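Side-chain contacts in tannase (Fusobacterium nucleatum subsp. nucleatum ATCC 25586, PDB 6YQ4), which detoxifies gallotannins, probably by hydrolysing their galloyl esters, and binds a magnesium ion: residues Gly64-Asn67 / Ser68-Pro72; Ala141-Arg144 / Tyr145-Asn149; Pro154-Ala157 / Asn158-Ile161. All coordinates share one frame; numbering follows the deposited sequence.

Interaction 1. Residues Gly64-Asn67 / Ser68-Pro72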
# COMPACT_ATOMS: atom_id res chain seq x y z
N GLY A 64 -10.87 13.43 24.42
CA GLY A 64 -11.52 14.25 23.42
C GLY A 64 -12.97 13.84 23.32
O GLY A 64 -13.64 13.64 24.34
N SER A 65 -13.46 13.67 22.09
CA SER A 65 -14.81 13.19 21.86
C SER A 65 -14.97 11.69 22.08
O SER A 65 -16.10 11.20 22.05
CB SER A 65 -15.25 13.51 20.42
OG SER A 65 -14.73 14.76 19.99
N TYR A 66 -13.88 10.95 22.30
CA TYR A 66 -13.89 9.49 22.22
C TYR A 66 -14.01 8.86 23.60
O TYR A 66 -13.37 9.29 24.56
CB TYR A 66 -12.62 8.98 21.53
CG TYR A 66 -12.46 9.41 20.07
CD1 TYR A 66 -11.19 9.55 19.50
CD2 TYR A 66 -13.58 9.66 19.27
CE1 TYR A 66 -11.04 9.94 18.18
CE2 TYR A 66 -13.44 10.05 17.95
CZ TYR A 66 -12.17 10.19 17.41
OH TYR A 66 -12.02 10.56 16.09
N ASN A 67 -14.84 7.82 23.70
CA ASN A 67 -14.96 7.07 24.95
C ASN A 67 -14.81 5.58 24.69
O ASN A 67 -14.44 5.16 23.60
CB ASN A 67 -16.29 7.39 25.65
CG ASN A 67 -17.51 7.00 24.81
OD1 ASN A 67 -17.57 5.92 24.22
ND2 ASN A 67 -18.51 7.89 24.78
N SER A 68 -15.12 4.76 25.70
CA SER A 68 -14.90 3.33 25.59
C SER A 68 -15.91 2.61 24.69
O SER A 68 -15.70 1.43 24.39
CB SER A 68 -14.92 2.71 26.97
OG SER A 68 -15.44 1.40 26.90
N ASN A 69 -17.00 3.26 24.27
CA ASN A 69 -17.93 2.69 23.30
C ASN A 69 -17.85 3.40 21.96
O ASN A 69 -18.57 3.03 21.02
CB ASN A 69 -19.36 2.76 23.84
CG ASN A 69 -19.58 1.86 25.03
OD1 ASN A 69 -20.18 0.79 24.91
ND2 ASN A 69 -19.08 2.27 26.19
N ASN A 70 -16.97 4.38 21.84
CA ASN A 70 -16.96 5.37 20.79
C ASN A 70 -15.77 5.26 19.87
O ASN A 70 -15.88 5.56 18.68
CB ASN A 70 -16.93 6.76 21.42
CG ASN A 70 -17.68 7.73 20.64
OD1 ASN A 70 -18.38 7.37 19.71
ND2 ASN A 70 -17.57 8.99 21.02
N ALA A 71 -14.64 4.84 20.42
CA ALA A 71 -13.34 5.14 19.83
C ALA A 71 -13.18 4.44 18.49
O ALA A 71 -13.36 3.23 18.40
CB ALA A 71 -12.23 4.71 20.79
N PRO A 72 -12.83 5.17 17.44
CA PRO A 72 -12.34 4.52 16.22
C PRO A 72 -11.20 3.55 16.54
O PRO A 72 -10.48 3.72 17.53
CB PRO A 72 -11.85 5.69 15.36
CG PRO A 72 -12.52 6.88 15.90
CD PRO A 72 -12.82 6.63 17.35
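Pro72 lies over one face of the Tyr66 ring, and this is the tightly packed end of the contact. Its CD atom is 3.5 Å from the ring centroid and only 10° off the ring normal, a CH-pi arrangement in which the two side chains cross at about a right angle. With chi1 at -63°, Tyr66 CG stands anti to its carbonyl carbon, which turns the ring's face to the proline; Tyr109 meets the same ring edge-to-face.

The Asn67 end is more open and held by polar atoms. OD1 of Asn67 receives N of Asn69 at 2.7 Å, tilted 20° from the carbonyl plane, while backbone O of Asn67 receives N of Asn70 at 3.2 Å from well above its plane. Ala71 N adds a weak bond to that same oxygen. The Asn70 amide turns back to Ser65, but its ND2 to O bond of 2.8 Å is bent and weak, and both Ser65 and Asn69 are exposed to solvent.

A side-chain oxygen bound to the backbone N two residues on, together with an O to N bond three residues on, defines an Asx turn combined with a beta turn, here leading the chain into strand 73-76.

Interaction 2. Residues Ala141-Arg144 / Tyr145-Asn149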
# COMPACT_ATOMS: atom_id res chain seq x y z
N ALA A 141 -8.97 -11.63 8.13
CA ALA A 141 -9.23 -12.48 9.28
C ALA A 141 -9.08 -11.74 10.60
O ALA A 141 -9.81 -12.04 11.55
CB ALA A 141 -8.27 -13.67 9.24
N ALA A 142 -8.15 -10.79 10.68
CA ALA A 142 -8.03 -10.03 11.92
C ALA A 142 -9.19 -9.06 12.09
O ALA A 142 -9.71 -8.90 13.20
CB ALA A 142 -6.69 -9.29 11.98
N VAL A 143 -9.64 -8.42 11.00
CA VAL A 143 -10.85 -7.60 11.06
C VAL A 143 -12.02 -8.42 11.55
O VAL A 143 -12.80 -7.98 12.42
CB VAL A 143 -11.15 -6.98 9.67
CG1 VAL A 143 -12.52 -6.27 9.68
CG2 VAL A 143 -10.09 -6.00 9.30
N ARG A 144 -12.19 -9.63 11.02
CA ARG A 144 -13.31 -10.46 11.43
C ARG A 144 -13.24 -10.74 12.93
O ARG A 144 -14.27 -10.71 13.62
CB ARG A 144 -13.31 -11.75 10.61
CG ARG A 144 -13.50 -11.46 9.13
CD ARG A 144 -13.59 -12.71 8.29
NE ARG A 144 -14.13 -12.43 6.97
CZ ARG A 144 -15.36 -12.74 6.58
NH1 ARG A 144 -16.19 -13.35 7.41
NH2 ARG A 144 -15.74 -12.46 5.35
N TYR A 145 -12.04 -10.98 13.45
CA TYR A 145 -11.83 -11.09 14.89
C TYR A 145 -12.30 -9.84 15.62
O TYR A 145 -12.94 -9.94 16.67
CB TYR A 145 -10.34 -11.35 15.17
CG TYR A 145 -9.99 -11.45 16.64
CD1 TYR A 145 -9.88 -12.69 17.27
CD2 TYR A 145 -9.76 -10.30 17.39
CE1 TYR A 145 -9.57 -12.79 18.59
CE2 TYR A 145 -9.44 -10.39 18.73
CZ TYR A 145 -9.34 -11.64 19.33
OH TYR A 145 -9.04 -11.72 20.66
N LEU A 146 -11.96 -8.66 15.10
CA LEU A 146 -12.42 -7.42 15.72
C LEU A 146 -13.94 -7.34 15.78
O LEU A 146 -14.49 -6.94 16.81
CB LEU A 146 -11.87 -6.22 14.96
CG LEU A 146 -10.35 -6.08 15.00
CD1 LEU A 146 -9.95 -4.75 14.38
CD2 LEU A 146 -9.86 -6.19 16.42
N TYR A 147 -14.63 -7.72 14.69
CA TYR A 147 -16.10 -7.67 14.69
C TYR A 147 -16.69 -8.67 15.67
O TYR A 147 -17.62 -8.35 16.42
CB TYR A 147 -16.65 -7.90 13.28
CG TYR A 147 -16.67 -6.65 12.44
CD1 TYR A 147 -17.55 -5.60 12.73
CD2 TYR A 147 -15.81 -6.50 11.36
CE1 TYR A 147 -17.56 -4.44 11.96
CE2 TYR A 147 -15.82 -5.34 10.58
CZ TYR A 147 -16.69 -4.32 10.88
OH TYR A 147 -16.68 -3.18 10.10
N LEU A 148 -16.17 -9.91 15.66
CA LEU A 148 -16.67 -10.95 16.56
C LEU A 148 -16.60 -10.53 18.02
O LEU A 148 -17.47 -10.91 18.82
CB LEU A 148 -15.88 -12.24 16.34
CG LEU A 148 -16.40 -13.46 17.10
CD1 LEU A 148 -16.82 -14.59 16.18
CD2 LEU A 148 -15.36 -13.96 18.07
N ASN A 149 -15.60 -9.74 18.39
CA ASN A 149 -15.39 -9.34 19.77
C ASN A 149 -15.79 -7.90 20.03
O ASN A 149 -15.37 -7.34 21.05
CB ASN A 149 -13.93 -9.51 20.17
CG ASN A 149 -13.52 -10.93 20.24
OD1 ASN A 149 -13.88 -11.65 21.17
ND2 ASN A 149 -12.74 -11.36 19.27
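Val143 and Tyr147, one helical turn apart, run side by side and point the same way. Val143 CG1, anti to its backbone N (chi1 173°), meets CE2 of the Tyr147 ring at 3.5 Å, so the valine methyl fills the space beside the CD2-CE2 side of the ring. The same two residues are also joined through the backbone: Tyr147 N to Val143 O (2.9 Å) and, one residue on, Leu148 N to Arg144 O continue the regular i to i+4 pattern of an alpha helix.

Tyr145 takes a different course. CG lies anti to the backbone N (chi1 178°), and the ring runs forward toward the C-terminal end of the helix, where ND2 of Asn149 stands 3.3 Å above the plane of the Tyr145 ring, over its centre. That amide also donates to Tyr145 O, ND2 of Asn149 lying 3.0 Å away. Asn149 N binds the same oxygen from the opposite face of its carbonyl plane, so two donors from one residue grip it just where the chain leaves helical angles. The Asn149 amide is held further by the N-terminal segment, through Leu8 O and Phe10 N.

The extended Arg144 chain leads away from the helix to a salt bridge with Asp198, and Tyr147 OH bonds to Asp199 O. Helix 134-148 lies against the central sheet: Ala142, Val143 and Leu146 rest on Phe75 of strand 73-76, Ala142 and Tyr145 on Met49 of strand 48-54, and Ala141 and Arg144 on helix 185-191.

Interaction 3. Residues Pro154-Ala157 / Asn158-Ile161; sequences PGDA and NKII. With MG (magnesium ion), chain E.
An Asx turn built on a type I beta turn from Asp156 to Lys159 joins the magnesium-binding loop to strand 160-163. OD1 of Asp156 accepts two donors from Asn158. Asn158 N meets Asp156 OD1 from above the carboxylate plane at 3.0 Å, with an N-H...O angle of 159°. The bond from ND2 to the syn lone pair is more bent, with the carboxylate and amide planes 72° apart. Asp156 chi1 of 180° sets the carboxylate away from its own N and over the turn.

The turn is closed by Lys159 N, 3.0 Å from Asp156 O. The aliphatic part of the lysine runs past the other oxygen, its CG 3.6 Å from OD2 of Asp156. A water bridges Ala157 O and Ile160 N, 2.9 Å from each, and so satisfies both polar atoms.

Just ahead of the turn, Gly155 O binds the magnesium ion at 2.1 Å; Asp150 and Met153 complete the protein's share, and Asp150 also accepts a bond from Ala157 N.

The turn and the strand it leads into pack against helix 134-148: Ala157 and Asn158 touch Tyr147, and Ile160 touches Val143 and Leu146, while Lys159 bonds through its backbone to Ile73 of strand 73-76.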
# COMPACT_ATOMS: atom_id res chain seq x y z
N PRO A 154 -13.48 -2.77 24.05
CA PRO A 154 -13.69 -1.32 23.93
C PRO A 154 -13.48 -0.85 22.50
O PRO A 154 -12.74 -1.44 21.72
CB PRO A 154 -12.65 -0.73 24.89
CG PRO A 154 -12.45 -1.79 25.93
CD PRO A 154 -12.60 -3.11 25.19
N GLY A 155 -14.16 0.23 22.16
CA GLY A 155 -14.10 0.78 20.82
C GLY A 155 -15.28 0.36 19.97
O GLY A 155 -16.22 -0.30 20.41
N ASP A 156 -15.21 0.74 18.70
CA ASP A 156 -16.29 0.54 17.74
C ASP A 156 -15.73 -0.12 16.49
O ASP A 156 -15.03 0.53 15.71
CB ASP A 156 -16.96 1.87 17.40
CG ASP A 156 -18.09 1.71 16.39
OD1 ASP A 156 -18.56 0.57 16.17
OD2 ASP A 156 -18.53 2.75 15.84
N ALA A 157 -16.07 -1.39 16.27
CA ALA A 157 -15.63 -2.12 15.09
C ALA A 157 -16.19 -1.56 13.79
O ALA A 157 -15.71 -1.91 12.71
CB ALA A 157 -15.99 -3.60 15.21
N ASN A 158 -17.20 -0.70 13.85
CA ASN A 158 -17.73 -0.06 12.65
C ASN A 158 -16.89 1.10 12.19
O ASN A 158 -17.26 1.77 11.21
CB ASN A 158 -19.15 0.41 12.90
CG ASN A 158 -20.06 -0.71 13.23
OD1 ASN A 158 -20.28 -1.61 12.41
ND2 ASN A 158 -20.61 -0.71 14.44
N LYS A 159 -15.78 1.38 12.88
CA LYS A 159 -14.91 2.50 12.54
C LYS A 159 -13.45 2.06 12.58
O LYS A 159 -12.63 2.55 13.35
CB LYS A 159 -15.19 3.69 13.46
CG LYS A 159 -16.56 4.27 13.21
CD LYS A 159 -16.64 5.71 13.61
CE LYS A 159 -18.08 6.04 13.98
NZ LYS A 159 -18.53 7.27 13.29
N ILE A 160 -13.13 1.10 11.71
CA ILE A 160 -11.78 0.60 11.54
C ILE A 160 -11.09 1.44 10.47
O ILE A 160 -11.56 1.49 9.33
CB ILE A 160 -11.78 -0.89 11.17
CG1 ILE A 160 -12.24 -1.75 12.35
CG2 ILE A 160 -10.40 -1.33 10.72
CD1 ILE A 160 -12.41 -3.22 11.99
N ILE A 161 -9.98 2.08 10.82
CA ILE A 161 -9.17 2.81 9.84
C ILE A 161 -7.91 2.01 9.59
O ILE A 161 -7.05 1.87 10.48
CB ILE A 161 -8.83 4.23 10.29
CG1 ILE A 161 -10.11 4.97 10.72
CG2 ILE A 161 -8.07 4.99 9.15
CD1 ILE A 161 -10.40 4.90 12.20
MG MG E . -16.44 -2.33 20.93
O HOH W 1 -14.93 -0.55 10.24

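Overall arrangement
Interaction 2 is the buried contact, combining helix backbone bonds with valine-tyrosine packing; interactions 1 and 3 are partly buried loops that lead into the neighbouring parallel strands 73-76 and 160-163. Both loops rely on an Asx turn, but interaction 1 adds a proline-on-aromatic face contact, whereas interaction 3 adds a metal ligand and a bridging water. They touch through probable backbone hydrogen bonds, Ser68 O to Gly155 N at 3.0 Å and Ala71 O to Asp156 N at 3.1 Å, so the metal loop lies directly on 68-72. Interaction 2 meets interaction 3 mainly by apolar packing, with Val143 CG1 3.8 Å from Ile160 CD1, but stays about 9 Å, nearest atoms, from interaction 1.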